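Local coordinates for vesicular integral-membrane protein VIP36 (Canis lupus familiaris, PDB 2DUP) that acts as a calcium-dependent lectin of the early secretory pathway, binding high-mannose glycans and taking part in the transport and sorting of the glycoproteins that carry them, at residues 129-134 / 192-197; 170-175 / 226-231; 12-17 / 219-224; 7-12 / 55-60. All coordinates share one frame; numbering follows the deposited sequence.

Interaction 1 (129-134 / 192-197)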
loop_
_atom_site.group_PDB
_atom_site.type_symbol
_atom_site.label_atom_id
_atom_site.label_comp_id
_atom_site.label_asym_id
_atom_site.label_seq_id
_atom_site.Cartn_x
_atom_site.Cartn_y
_atom_site.Cartn_z
ATOM N N ILE A 129 3.073 -4.298 -9.485
ATOM C CA ILE A 129 3.060 -3.245 -8.475
ATOM C C ILE A 129 2.985 -1.915 -9.204
ATOM O O ILE A 129 3.753 -1.709 -10.112
ATOM C CB ILE A 129 4.293 -3.279 -7.531
ATOM C CG1 ILE A 129 4.367 -4.616 -6.780
ATOM C CG2 ILE A 129 4.240 -2.125 -6.522
ATOM C CD1 ILE A 129 5.554 -4.699 -5.824
ATOM N N SER A 130 2.030 -1.046 -8.845
ATOM C CA SER A 130 1.913 0.273 -9.505
ATOM C C SER A 130 1.527 1.355 -8.521
ATOM O O SER A 130 1.107 1.083 -7.396
ATOM C CB SER A 130 0.893 0.243 -10.629
ATOM O OG SER A 130 -0.370 -0.082 -10.103
ATOM N N VAL A 131 1.659 2.593 -8.957
ATOM C CA VAL A 131 1.395 3.718 -8.092
ATOM C C VAL A 131 0.309 4.556 -8.751
ATOM O O VAL A 131 0.212 4.591 -9.973
ATOM C CB VAL A 131 2.688 4.521 -7.789
ATOM C CG1 VAL A 131 3.485 4.809 -9.082
ATOM C CG2 VAL A 131 2.367 5.827 -7.092
ATOM N N MET A 132 -0.522 5.206 -7.946
ATOM C CA MET A 132 -1.546 6.074 -8.507
ATOM C C MET A 132 -1.675 7.249 -7.581
ATOM O O MET A 132 -1.715 7.050 -6.376
ATOM C CB MET A 132 -2.890 5.334 -8.585
ATOM C CG MET A 132 -4.085 6.196 -9.045
ATOM S SD MET A 132 -5.543 5.121 -9.126
ATOM C CE MET A 132 -6.878 6.290 -9.503
ATOM N N VAL A 133 -1.742 8.449 -8.146
ATOM C CA VAL A 133 -1.962 9.668 -7.389
ATOM C C VAL A 133 -3.342 10.255 -7.801
ATOM O O VAL A 133 -3.678 10.291 -8.977
ATOM C CB VAL A 133 -0.794 10.662 -7.588
ATOM C CG1 VAL A 133 -1.086 12.064 -6.958
ATOM C CG2 VAL A 133 0.487 10.060 -6.984
ATOM N N ASN A 134 -4.148 10.648 -6.829
ATOM C CA ASN A 134 -5.543 10.941 -7.097
ATOM C C ASN A 134 -5.894 12.182 -6.308
ATOM O O ASN A 134 -5.395 12.382 -5.232
ATOM C CB ASN A 134 -6.412 9.713 -6.724
ATOM C CG ASN A 134 -7.775 9.690 -7.402
ATOM O OD1 ASN A 134 -8.256 10.689 -7.933
ATOM N ND2 ASN A 134 -8.413 8.533 -7.368
ATOM N N ILE A 192 10.011 1.192 -8.965
ATOM C CA ILE A 192 9.480 2.462 -9.418
ATOM C C ILE A 192 10.336 3.595 -8.905
ATOM O O ILE A 192 10.681 3.599 -7.734
ATOM C CB ILE A 192 8.037 2.688 -8.885
ATOM C CG1 ILE A 192 7.066 1.674 -9.492
ATOM C CG2 ILE A 192 7.582 4.104 -9.166
ATOM C CD1 ILE A 192 5.689 1.615 -8.751
ATOM N N ASP A 193 10.660 4.555 -9.763
ATOM C CA ASP A 193 11.360 5.760 -9.304
ATOM C C ASP A 193 10.908 6.941 -10.193
ATOM O O ASP A 193 11.290 7.024 -11.366
ATOM C CB ASP A 193 12.914 5.565 -9.346
ATOM C CG ASP A 193 13.680 6.506 -8.376
ATOM O OD1 ASP A 193 13.091 7.357 -7.687
ATOM O OD2 ASP A 193 14.917 6.388 -8.270
ATOM N N ILE A 194 10.070 7.812 -9.641
ATOM C CA ILE A 194 9.546 8.975 -10.380
ATOM C C ILE A 194 9.669 10.214 -9.531
ATOM O O ILE A 194 9.800 10.120 -8.302
ATOM C CB ILE A 194 8.041 8.801 -10.778
ATOM C CG1 ILE A 194 7.162 8.606 -9.555
ATOM C CG2 ILE A 194 7.853 7.628 -11.739
ATOM C CD1 ILE A 194 5.736 8.191 -9.898
ATOM N N THR A 195 9.620 11.367 -10.192
ATOM C CA THR A 195 9.657 12.676 -9.557
ATOM C C THR A 195 8.459 13.560 -10.022
ATOM O O THR A 195 7.666 13.156 -10.855
ATOM C CB THR A 195 10.996 13.393 -9.856
ATOM O OG1 THR A 195 11.105 13.616 -11.259
ATOM C CG2 THR A 195 12.214 12.544 -9.396
ATOM N N GLY A 196 8.319 14.740 -9.438
ATOM C CA GLY A 196 7.187 15.629 -9.695
ATOM C C GLY A 196 5.912 15.197 -8.970
ATOM O O GLY A 196 4.840 15.618 -9.337
ATOM N N VAL A 197 6.026 14.359 -7.937
ATOM C CA VAL A 197 4.847 13.935 -7.162
ATOM C C VAL A 197 4.593 14.920 -6.030
ATOM O O VAL A 197 5.455 15.123 -5.160
ATOM C CB VAL A 197 4.991 12.503 -6.598
ATOM C CG1 VAL A 197 3.802 12.163 -5.644
ATOM C CG2 VAL A 197 5.090 11.497 -7.722
#
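Val131 CG1 is where Ile192 and Ile194 converge. It lies 3.9 Å from CD1 of Ile192 and 4.1 Å from CD1 of Ile194, so that two isoleucines close on a single branch of one valine. Its place follows from the first torsion, since CG1 stands in the crowded position between backbone N and carbonyl carbon (chi1 48°). Ile194 meets it tip to tip, whereas the Ile192 chain crosses it obliquely. The extended Ile192 chain runs on to the opposite backbone, where its CD1 comes within 4.1 Å of the Ser130 CA. Farther along, Val133 CG2 and Val197 CG1 touch at 4.1 Å.

These are contacts between the two sheets of a legume-lectin-like beta sandwich: strand 128-135 belongs to one sheet and strand 189-198 to the other. The axes of 129-134 and 192-194 lie 9.0 Å apart at 30° to each other, a gap filled by branched apolar side chains that need no polar partner. Beta-branched valine and isoleucine fit here, being at home in extended chain and bulky enough to meet across the gap. Around them, Leu176 and Val178 of strand 175-181 and Ala152 of strand 152-155 widen the same apolar layer. Ile194 and Val197 both point toward strand 128-135. On the other surface of that strand Ser130 points away, its side chain about 6 Å from that of Asp114, a calcium ligand.

Interaction 2 (170-175 / 226-231)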
loop_
_atom_site.group_PDB
_atom_site.type_symbol
_atom_site.label_atom_id
_atom_site.label_comp_id
_atom_site.label_asym_id
_atom_site.label_seq_id
_atom_site.Cartn_x
_atom_site.Cartn_y
_atom_site.Cartn_z
ATOM N N ARG A 170 9.338 5.203 -0.509
ATOM C CA ARG A 170 10.054 6.379 -0.003
ATOM C C ARG A 170 9.494 7.624 -0.693
ATOM O O ARG A 170 9.332 7.651 -1.897
ATOM C CB ARG A 170 11.559 6.200 -0.308
ATOM C CG ARG A 170 12.491 7.304 0.168
ATOM C CD ARG A 170 13.866 7.223 -0.546
ATOM N NE ARG A 170 14.780 8.258 -0.068
ATOM C CZ ARG A 170 14.968 9.461 -0.625
ATOM N NH1 ARG A 170 14.310 9.826 -1.733
ATOM N NH2 ARG A 170 15.840 10.314 -0.064
ATOM N N TYR A 171 9.202 8.659 0.071
ATOM C CA TYR A 171 8.720 9.883 -0.508
ATOM C C TYR A 171 9.481 11.082 0.089
ATOM O O TYR A 171 9.418 11.332 1.280
ATOM C CB TYR A 171 7.198 9.996 -0.291
ATOM C CG TYR A 171 6.659 11.241 -0.896
ATOM C CD1 TYR A 171 6.661 11.418 -2.291
ATOM C CD2 TYR A 171 6.156 12.259 -0.093
ATOM C CE1 TYR A 171 6.176 12.615 -2.863
ATOM C CE2 TYR A 171 5.668 13.457 -0.656
ATOM C CZ TYR A 171 5.683 13.623 -2.023
ATOM O OH TYR A 171 5.221 14.794 -2.559
ATOM N N SER A 172 10.203 11.816 -0.756
ATOM C CA SER A 172 11.009 12.952 -0.304
ATOM C C SER A 172 11.304 13.879 -1.475
ATOM O O SER A 172 11.855 13.441 -2.507
ATOM C CB SER A 172 12.327 12.470 0.316
ATOM O OG SER A 172 13.118 13.568 0.764
ATOM N N ARG A 173 10.914 15.144 -1.308
ATOM C CA ARG A 173 11.167 16.212 -2.270
ATOM C C ARG A 173 10.627 15.880 -3.644
ATOM O O ARG A 173 11.327 16.034 -4.641
ATOM C CB ARG A 173 12.673 16.539 -2.351
ATOM C CG ARG A 173 13.273 17.063 -1.051
ATOM C CD ARG A 173 14.720 17.534 -1.252
ATOM N NE ARG A 173 14.711 18.813 -1.978
ATOM C CZ ARG A 173 14.655 20.007 -1.400
ATOM N NH1 ARG A 173 14.648 20.121 -0.067
ATOM N NH2 ARG A 173 14.611 21.095 -2.159
ATOM N N GLY A 174 9.376 15.418 -3.695
ATOM C CA GLY A 174 8.719 15.156 -4.959
ATOM C C GLY A 174 9.072 13.826 -5.571
ATOM O O GLY A 174 8.467 13.418 -6.554
ATOM N N ARG A 175 10.045 13.136 -4.991
ATOM C CA ARG A 175 10.521 11.891 -5.558
ATOM C C ARG A 175 9.821 10.750 -4.878
ATOM O O ARG A 175 9.808 10.676 -3.652
ATOM C CB ARG A 175 12.044 11.743 -5.358
ATOM C CG ARG A 175 12.650 10.554 -6.090
ATOM C CD ARG A 175 14.163 10.475 -5.871
ATOM N NE ARG A 175 14.738 9.289 -6.509
ATOM C CZ ARG A 175 16.011 8.886 -6.370
ATOM N NH1 ARG A 175 16.871 9.562 -5.631
ATOM N NH2 ARG A 175 16.419 7.788 -6.968
ATOM N N PHE A 226 9.936 5.520 8.808
ATOM C CA PHE A 226 11.112 6.311 9.190
ATOM C C PHE A 226 11.058 7.756 8.694
ATOM O O PHE A 226 10.771 8.012 7.520
ATOM C CB PHE A 226 12.365 5.660 8.614
ATOM C CG PHE A 226 12.535 4.230 9.000
ATOM C CD1 PHE A 226 12.048 3.213 8.183
ATOM C CD2 PHE A 226 13.197 3.891 10.182
ATOM C CE1 PHE A 226 12.195 1.882 8.542
ATOM C CE2 PHE A 226 13.368 2.559 10.542
ATOM C CZ PHE A 226 12.860 1.549 9.721
ATOM N N GLN A 227 11.344 8.703 9.584
ATOM C CA GLN A 227 11.558 10.088 9.168
ATOM C C GLN A 227 12.910 10.204 8.472
ATOM O O GLN A 227 13.909 9.717 8.982
ATOM C CB GLN A 227 11.499 11.037 10.361
ATOM C CG GLN A 227 11.748 12.487 10.004
ATOM C CD GLN A 227 11.708 13.410 11.206
ATOM O OE1 GLN A 227 11.758 12.969 12.351
ATOM N NE2 GLN A 227 11.610 14.709 10.946
ATOM N N LEU A 228 12.930 10.840 7.302
ATOM C CA LEU A 228 14.175 11.075 6.584
ATOM C C LEU A 228 14.744 12.434 6.949
ATOM O O LEU A 228 14.005 13.412 7.078
ATOM C CB LEU A 228 13.961 10.977 5.074
ATOM C CG LEU A 228 13.456 9.659 4.483
ATOM C CD1 LEU A 228 13.086 9.882 3.013
ATOM C CD2 LEU A 228 14.459 8.517 4.640
ATOM N N MET A 229 16.064 12.486 7.122
ATOM C CA MET A 229 16.734 13.738 7.496
ATOM C C MET A 229 16.992 14.613 6.269
ATOM O O MET A 229 17.984 14.431 5.548
ATOM C CB MET A 229 18.026 13.461 8.271
ATOM C CG MET A 229 17.804 12.940 9.693
ATOM S SD MET A 229 16.477 13.766 10.595
ATOM C CE MET A 229 15.219 12.507 10.556
ATOM N N VAL A 230 16.079 15.553 6.039
ATOM C CA VAL A 230 16.062 16.311 4.795
ATOM C C VAL A 230 15.889 17.790 5.071
ATOM O O VAL A 230 14.886 18.218 5.648
ATOM C CB VAL A 230 14.991 15.785 3.784
ATOM C CG1 VAL A 230 14.920 16.684 2.552
ATOM C CG2 VAL A 230 15.306 14.343 3.366
ATOM N N GLU A 231 16.907 18.551 4.675
ATOM C CA GLU A 231 16.910 19.994 4.824
ATOM C C GLU A 231 15.847 20.624 3.929
ATOM O O GLU A 231 15.674 20.221 2.768
ATOM C CB GLU A 231 18.295 20.555 4.477
ATOM C CG GLU A 231 18.454 22.069 4.689
ATOM C CD GLU A 231 19.884 22.569 4.434
ATOM O OE1 GLU A 231 20.289 23.555 5.095
ATOM O OE2 GLU A 231 20.598 21.978 3.584
#
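The beta hairpin of strands 165-172 and 175-181 packs its end against the chain that leaves strand 217-227: Arg170 on the strand, and Ser172 and Arg173 at the turn, meet Leu228 and Val230. Leu228 uses its methyl CD1, which rests 3.8 Å from Ser172 CB and 3.9 Å from Arg170 NE. It lies over one face of the Arg170 guanidinium, and the two side chains cross at about a right angle. The extended Arg170 chain, with CG anti to the backbone N (chi1 -179°), carries the flat group out to that methyl. A leucine suits the place because it can cover both the aliphatic part and the guanidinium face of a long arginine.

The hairpin closes through a type I' turn from Ser172 to Arg175, fastened by backbone bonds in both directions between these residues; Arg175 N reaches Ser172 O at 3.1 Å. Arg173 and Gly174 both have positive phi, a backbone shape glycine adopts readily, and the turn leaves the Arg173 CB pointing toward segment 226-231. Next to it, Ser172 OG lies 3.5 Å from Val230 CG2, a packing contact, since the hydroxyl finds its polar partner in Asp63. The other valine methyl, Val230 CG1, sits 3.9 Å from Arg173 CD, so the two branches serve neighbouring residues. The Arg173 chain turns at its CG-CD bond (chi3 74°), bringing NH1 to 3.0 Å from Glu231 O, at an angle too poor for a hydrogen bond. Outside the contact, Glu65 of the intervening strand 64-73 lies against both Arg170 and Leu228.

Interaction 3 (12-17 / 219-224); sequences LIKPYQ and DIISMK
Leu12 N donates to Met223 O over 2.6 Å, and Met223 N returns a bond of 2.8 Å to Leu12 O, in the carbonyl plane and on a lone pair. The two residues thus form an antiparallel hydrogen-bonded pair. Leu12 O also receives a close CA-H...O contact from Ser222 CA at 3.0 Å. A second polar link comes from Tyr16, whose OH donates to Ile221 O over 2.7 Å; the carbonyl oxygen sits at the ring edge, in its plane, and is met on a lone pair. The long, flat tyrosine suits this task, since it spans from a loop to a strand backbone. Ile221 and Ser222 both face His69, a classic beta bulge in strand 217-227.

Side-chain packing surrounds the bonded pair. Leu12, apolar as its buried place demands, holds CG anti to its own N (chi1 174°), an orientation from which CD2 meets Ile220 CG2 at 3.7 Å, the chains crossing at about a right angle. Lys14 runs beside Ile221 in the same direction; Lys14 CE lies 3.7 Å from Ile221 CG2, while NZ is hydrogen-bonded to Gln38 O. Ile13 crosses the aliphatic stem of Lys224.

Leu12 and Met223 point to the same face of the sheet, where Trp27 of strand 27-31 in the facing sheet touches both; strand 64-73 pairs with 217-227, and Val40 of strand 40-43 lies against Leu12 and Tyr16.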
loop_
_atom_site.group_PDB
_atom_site.type_symbol
_atom_site.label_atom_id
_atom_site.label_comp_id
_atom_site.label_asym_id
_atom_site.label_seq_id
_atom_site.Cartn_x
_atom_site.Cartn_y
_atom_site.Cartn_z
ATOM N N LEU A 12 3.441 -0.248 12.530
ATOM C CA LEU A 12 2.719 -1.411 13.029
ATOM C C LEU A 12 3.747 -2.499 13.278
ATOM O O LEU A 12 4.372 -2.993 12.345
ATOM C CB LEU A 12 1.666 -1.886 12.013
ATOM C CG LEU A 12 0.900 -3.181 12.318
ATOM C CD1 LEU A 12 -0.344 -2.931 13.171
ATOM C CD2 LEU A 12 0.512 -3.907 11.025
ATOM N N ILE A 13 3.912 -2.880 14.545
ATOM C CA ILE A 13 5.017 -3.749 14.961
ATOM C C ILE A 13 4.554 -4.756 16.025
ATOM O O ILE A 13 3.786 -4.391 16.929
ATOM C CB ILE A 13 6.215 -2.904 15.542
ATOM C CG1 ILE A 13 6.684 -1.829 14.548
ATOM C CG2 ILE A 13 7.380 -3.813 15.920
ATOM C CD1 ILE A 13 7.801 -0.901 15.042
ATOM N N LYS A 14 5.010 -6.009 15.913
ATOM C CA LYS A 14 4.709 -7.035 16.938
ATOM C C LYS A 14 5.551 -6.802 18.198
ATOM O O LYS A 14 6.763 -6.549 18.101
ATOM C CB LYS A 14 4.991 -8.453 16.436
ATOM C CG LYS A 14 4.527 -8.745 15.042
ATOM C CD LYS A 14 4.481 -10.233 14.794
ATOM C CE LYS A 14 5.662 -10.734 13.994
ATOM N NZ LYS A 14 5.313 -11.952 13.176
ATOM N N PRO A 15 4.928 -6.908 19.389
ATOM C CA PRO A 15 3.495 -7.111 19.630
ATOM C C PRO A 15 2.741 -5.838 19.345
ATOM O O PRO A 15 3.180 -4.758 19.768
ATOM C CB PRO A 15 3.433 -7.446 21.129
ATOM C CG PRO A 15 4.873 -7.832 21.494
ATOM C CD PRO A 15 5.689 -6.918 20.653
ATOM N N TYR A 16 1.626 -5.953 18.626
ATOM C CA TYR A 16 0.916 -4.778 18.157
ATOM C C TYR A 16 0.339 -4.044 19.341
ATOM O O TYR A 16 -0.380 -4.630 20.154
ATOM C CB TYR A 16 -0.170 -5.164 17.140
ATOM C CG TYR A 16 0.352 -6.048 16.010
ATOM C CD1 TYR A 16 -0.058 -7.370 15.890
ATOM C CD2 TYR A 16 1.267 -5.557 15.063
ATOM C CE1 TYR A 16 0.415 -8.175 14.854
ATOM C CE2 TYR A 16 1.758 -6.373 14.028
ATOM C CZ TYR A 16 1.324 -7.667 13.934
ATOM O OH TYR A 16 1.781 -8.480 12.916
ATOM N N GLN A 17 0.678 -2.765 19.461
ATOM C CA GLN A 17 0.279 -1.983 20.619
ATOM C C GLN A 17 -1.245 -1.912 20.801
ATOM O O GLN A 17 -1.995 -1.688 19.847
ATOM C CB GLN A 17 0.907 -0.582 20.566
ATOM C CG GLN A 17 0.319 0.426 21.565
ATOM C CD GLN A 17 1.207 1.633 21.789
ATOM O OE1 GLN A 17 2.426 1.530 21.762
ATOM N NE2 GLN A 17 0.595 2.781 22.025
ATOM N N ASP A 219 -1.771 -10.694 4.291
ATOM C CA ASP A 219 -1.214 -10.385 5.621
ATOM C C ASP A 219 -0.235 -9.205 5.626
ATOM O O ASP A 219 0.550 -9.039 4.706
ATOM C CB ASP A 219 -0.459 -11.607 6.204
ATOM C CG ASP A 219 -1.313 -12.867 6.251
ATOM O OD1 ASP A 219 -2.555 -12.742 6.224
ATOM O OD2 ASP A 219 -0.755 -13.987 6.280
ATOM N N ILE A 220 -0.315 -8.391 6.675
ATOM C CA ILE A 220 0.659 -7.368 6.987
ATOM C C ILE A 220 1.316 -7.827 8.301
ATOM O O ILE A 220 0.627 -8.038 9.309
ATOM C CB ILE A 220 0.016 -5.959 7.157
ATOM C CG1 ILE A 220 -0.741 -5.511 5.880
ATOM C CG2 ILE A 220 1.062 -4.938 7.530
ATOM C CD1 ILE A 220 0.109 -5.319 4.603
ATOM N N ILE A 221 2.630 -8.060 8.262
ATOM C CA ILE A 221 3.370 -8.437 9.485
ATOM C C ILE A 221 3.783 -7.156 10.234
ATOM O O ILE A 221 3.536 -7.018 11.441
ATOM C CB ILE A 221 4.577 -9.371 9.176
ATOM C CG1 ILE A 221 4.253 -10.459 8.131
ATOM C CG2 ILE A 221 5.148 -9.999 10.445
ATOM C CD1 ILE A 221 2.889 -11.118 8.240
ATOM N N SER A 222 4.393 -6.205 9.513
ATOM C CA SER A 222 4.793 -4.931 10.101
ATOM C C SER A 222 4.832 -3.809 9.062
ATOM O O SER A 222 5.012 -4.045 7.874
ATOM C CB SER A 222 6.169 -5.038 10.768
ATOM O OG SER A 222 7.164 -5.293 9.802
ATOM N N MET A 223 4.644 -2.591 9.544
ATOM C CA MET A 223 4.870 -1.396 8.769
ATOM C C MET A 223 5.723 -0.465 9.627
ATOM O O MET A 223 5.312 -0.056 10.706
ATOM C CB MET A 223 3.534 -0.746 8.396
ATOM C CG MET A 223 2.614 -1.688 7.589
ATOM S SD MET A 223 1.024 -0.946 7.261
ATOM C CE MET A 223 1.426 0.202 5.947
ATOM N N LYS A 224 6.928 -0.158 9.158
ATOM C CA LYS A 224 7.817 0.713 9.903
ATOM C C LYS A 224 8.058 1.981 9.112
ATOM O O LYS A 224 8.535 1.948 7.989
ATOM C CB LYS A 224 9.132 -0.014 10.274
ATOM C CG LYS A 224 8.918 -1.335 11.027
ATOM C CD LYS A 224 10.230 -2.080 11.303
ATOM C CE LYS A 224 9.945 -3.403 12.043
ATOM N NZ LYS A 224 11.107 -4.369 12.040
#

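Interaction 4 (7-12 / 55-60)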
loop_
_atom_site.group_PDB
_atom_site.type_symbol
_atom_site.label_atom_id
_atom_site.label_comp_id
_atom_site.label_asym_id
_atom_site.label_seq_id
_atom_site.Cartn_x
_atom_site.Cartn_y
_atom_site.Cartn_z
ATOM N N LYS A 7 9.415 6.358 13.432
ATOM C CA LYS A 7 8.265 6.966 14.086
ATOM C C LYS A 7 7.295 5.853 14.451
ATOM O O LYS A 7 6.598 5.297 13.587
ATOM C CB LYS A 7 7.604 8.032 13.193
ATOM C CG LYS A 7 8.557 9.128 12.699
ATOM C CD LYS A 7 8.807 10.209 13.759
ATOM C CE LYS A 7 10.137 10.004 14.465
ATOM N NZ LYS A 7 10.365 11.030 15.537
ATOM N N ARG A 8 7.300 5.515 15.742
ATOM C CA ARG A 8 6.552 4.395 16.310
ATOM C C ARG A 8 5.053 4.601 16.184
ATOM O O ARG A 8 4.301 3.658 16.002
ATOM C CB ARG A 8 6.935 4.204 17.787
ATOM C CG ARG A 8 6.317 2.976 18.473
ATOM C CD ARG A 8 6.741 1.691 17.810
ATOM N NE ARG A 8 5.975 0.548 18.289
ATOM C CZ ARG A 8 4.822 0.127 17.771
ATOM N NH1 ARG A 8 4.256 0.753 16.744
ATOM N NH2 ARG A 8 4.222 -0.931 18.292
ATOM N N GLU A 9 4.641 5.848 16.273
ATOM C CA GLU A 9 3.246 6.218 16.162
ATOM C C GLU A 9 2.644 5.992 14.751
ATOM O O GLU A 9 1.428 6.001 14.597
ATOM C CB GLU A 9 3.049 7.663 16.622
ATOM C CG GLU A 9 3.586 8.729 15.664
ATOM C CD GLU A 9 4.981 9.256 16.012
ATOM O OE1 GLU A 9 5.834 8.506 16.557
ATOM O OE2 GLU A 9 5.229 10.444 15.706
ATOM N N HIS A 10 3.499 5.786 13.744
ATOM C CA HIS A 10 3.043 5.544 12.383
ATOM C C HIS A 10 3.504 4.166 11.948
ATOM O O HIS A 10 3.522 3.862 10.756
ATOM C CB HIS A 10 3.587 6.598 11.404
ATOM C CG HIS A 10 3.200 8.011 11.729
ATOM N ND1 HIS A 10 1.892 8.416 11.892
ATOM C CD2 HIS A 10 3.957 9.124 11.884
ATOM C CE1 HIS A 10 1.862 9.710 12.164
ATOM N NE2 HIS A 10 3.100 10.166 12.154
ATOM N N SER A 11 3.880 3.324 12.916
ATOM C CA SER A 11 4.372 1.982 12.600
ATOM C C SER A 11 3.461 0.907 13.175
ATOM O O SER A 11 2.772 1.142 14.154
ATOM C CB SER A 11 5.829 1.796 13.077
ATOM O OG SER A 11 6.623 2.926 12.712
ATOM N N LEU A 12 3.441 -0.248 12.530
ATOM C CA LEU A 12 2.719 -1.411 13.029
ATOM C C LEU A 12 3.747 -2.499 13.278
ATOM O O LEU A 12 4.372 -2.993 12.345
ATOM C CB LEU A 12 1.666 -1.886 12.013
ATOM C CG LEU A 12 0.900 -3.181 12.318
ATOM C CD1 LEU A 12 -0.344 -2.931 13.171
ATOM C CD2 LEU A 12 0.512 -3.907 11.025
ATOM N N ASN A 55 -3.955 3.899 10.337
ATOM C CA ASN A 55 -3.202 4.630 11.351
ATOM C C ASN A 55 -4.073 5.704 11.994
ATOM O O ASN A 55 -4.798 6.416 11.296
ATOM C CB ASN A 55 -1.951 5.255 10.696
ATOM C CG ASN A 55 -0.851 5.641 11.702
ATOM O OD1 ASN A 55 -0.138 6.624 11.493
ATOM N ND2 ASN A 55 -0.679 4.853 12.743
ATOM N N HIS A 56 -3.990 5.803 13.322
ATOM C CA HIS A 56 -4.769 6.761 14.140
ATOM C C HIS A 56 -4.426 8.211 13.855
ATOM O O HIS A 56 -5.315 9.036 13.739
ATOM C CB HIS A 56 -4.514 6.518 15.639
ATOM C CG HIS A 56 -5.332 5.417 16.239
ATOM N ND1 HIS A 56 -5.615 5.356 17.585
ATOM C CD2 HIS A 56 -5.922 4.332 15.685
ATOM C CE1 HIS A 56 -6.328 4.275 17.839
ATOM N NE2 HIS A 56 -6.529 3.637 16.702
ATOM N N GLN A 57 -3.136 8.540 13.809
ATOM C CA GLN A 57 -2.756 9.942 13.617
ATOM C C GLN A 57 -2.321 10.293 12.181
ATOM O O GLN A 57 -1.651 9.496 11.525
ATOM C CB GLN A 57 -1.742 10.441 14.663
ATOM C CG GLN A 57 -0.810 9.411 15.286
ATOM C CD GLN A 57 -0.093 9.964 16.536
ATOM O OE1 GLN A 57 0.408 11.101 16.530
ATOM N NE2 GLN A 57 -0.042 9.156 17.614
ATOM N N PRO A 58 -2.745 11.478 11.691
ATOM C CA PRO A 58 -2.239 12.021 10.423
ATOM C C PRO A 58 -0.715 12.208 10.460
ATOM O O PRO A 58 -0.155 12.576 11.484
ATOM C CB PRO A 58 -2.928 13.388 10.312
ATOM C CG PRO A 58 -4.088 13.337 11.217
ATOM C CD PRO A 58 -3.739 12.372 12.315
ATOM N N CYS A 59 -0.066 11.939 9.336
ATOM C CA CYS A 59 1.374 12.112 9.218
ATOM C C CYS A 59 1.756 13.505 8.687
ATOM O O CYS A 59 1.365 13.897 7.574
ATOM C CB CYS A 59 1.951 11.042 8.302
ATOM S SG CYS A 59 3.721 11.167 8.089
ATOM N N PHE A 60 2.546 14.222 9.484
ATOM C CA PHE A 60 3.045 15.539 9.116
ATOM C C PHE A 60 4.531 15.527 8.791
ATOM O O PHE A 60 5.169 16.563 8.799
ATOM C CB PHE A 60 2.743 16.568 10.210
ATOM C CG PHE A 60 1.286 16.763 10.461
ATOM C CD1 PHE A 60 0.630 16.006 11.434
ATOM C CD2 PHE A 60 0.557 17.685 9.725
ATOM C CE1 PHE A 60 -0.733 16.174 11.658
ATOM C CE2 PHE A 60 -0.807 17.861 9.947
ATOM C CZ PHE A 60 -1.451 17.107 10.915
HETATM O O HOH W 1 3.675 12.893 12.082
#
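The His10 imidazole and the Asn55 amide meet at 70° between their planes, yet the bond joining them is nearly straight: His10 ND1 donates to Asn55 OD1 over 2.7 Å at 170°, in the plane of the ring and of the carbonyl. His10 CG stands beside the backbone N, anti to the carbonyl carbon (chi1 -59°), the position from which the ring reaches Asn55. Asn55 turns its other arm to the backbone, ND2 giving a hydrogen bond of 3.0 Å to Glu9 O. An asparagine, with donor and acceptor on one short stem, can grip two successive residues.

The ring is sandwiched as well. Glu9 CG lies 3.7 Å above the centre of one face; over the opposite face Cys59 CB makes a CH-pi contact, and Cys59 SG is 4.5 Å from the His10 centroid. Two overlapping type I turns, Lys7 to His10 and Arg8 to Ser11, carry the chain round the corner from strand 6-7 to strand 11-12 and present His10 to the loop after strand 50-55. Histidine suits the place because its second nitrogen, NE2, serves another partner, a water 2.8 Å away that accepts from Phe60 N. Glu9 and Gln57 cross at about a right angle. Within the turns, Lys7 O is held twice, by His10 N and Ser11 OG, from opposite faces of its plane.

In the fold
All four contacts belong to the lumenal lectin domain and its beta sandwich. Interactions 3 and 4 are neighbours, their centres 12 Å apart, and share Leu12. Interactions 1 and 2, with centres 15 Å apart, meet through a probable hydrogen bond from Tyr171 OH to Val197 O. Strand 217-227 runs through both interaction 2 and interaction 3, although the centres of interactions 1 and 3 are about 25 Å apart, on opposite sides of the chain's centre. Along the sequence, interaction 4 closes before 1 and 2 open, these two cross, and interaction 3 crosses both 2 and 4 and spans interaction 1. Residues far apart in sequence thereby build one compact framework, with interaction 1 nearest the calcium site.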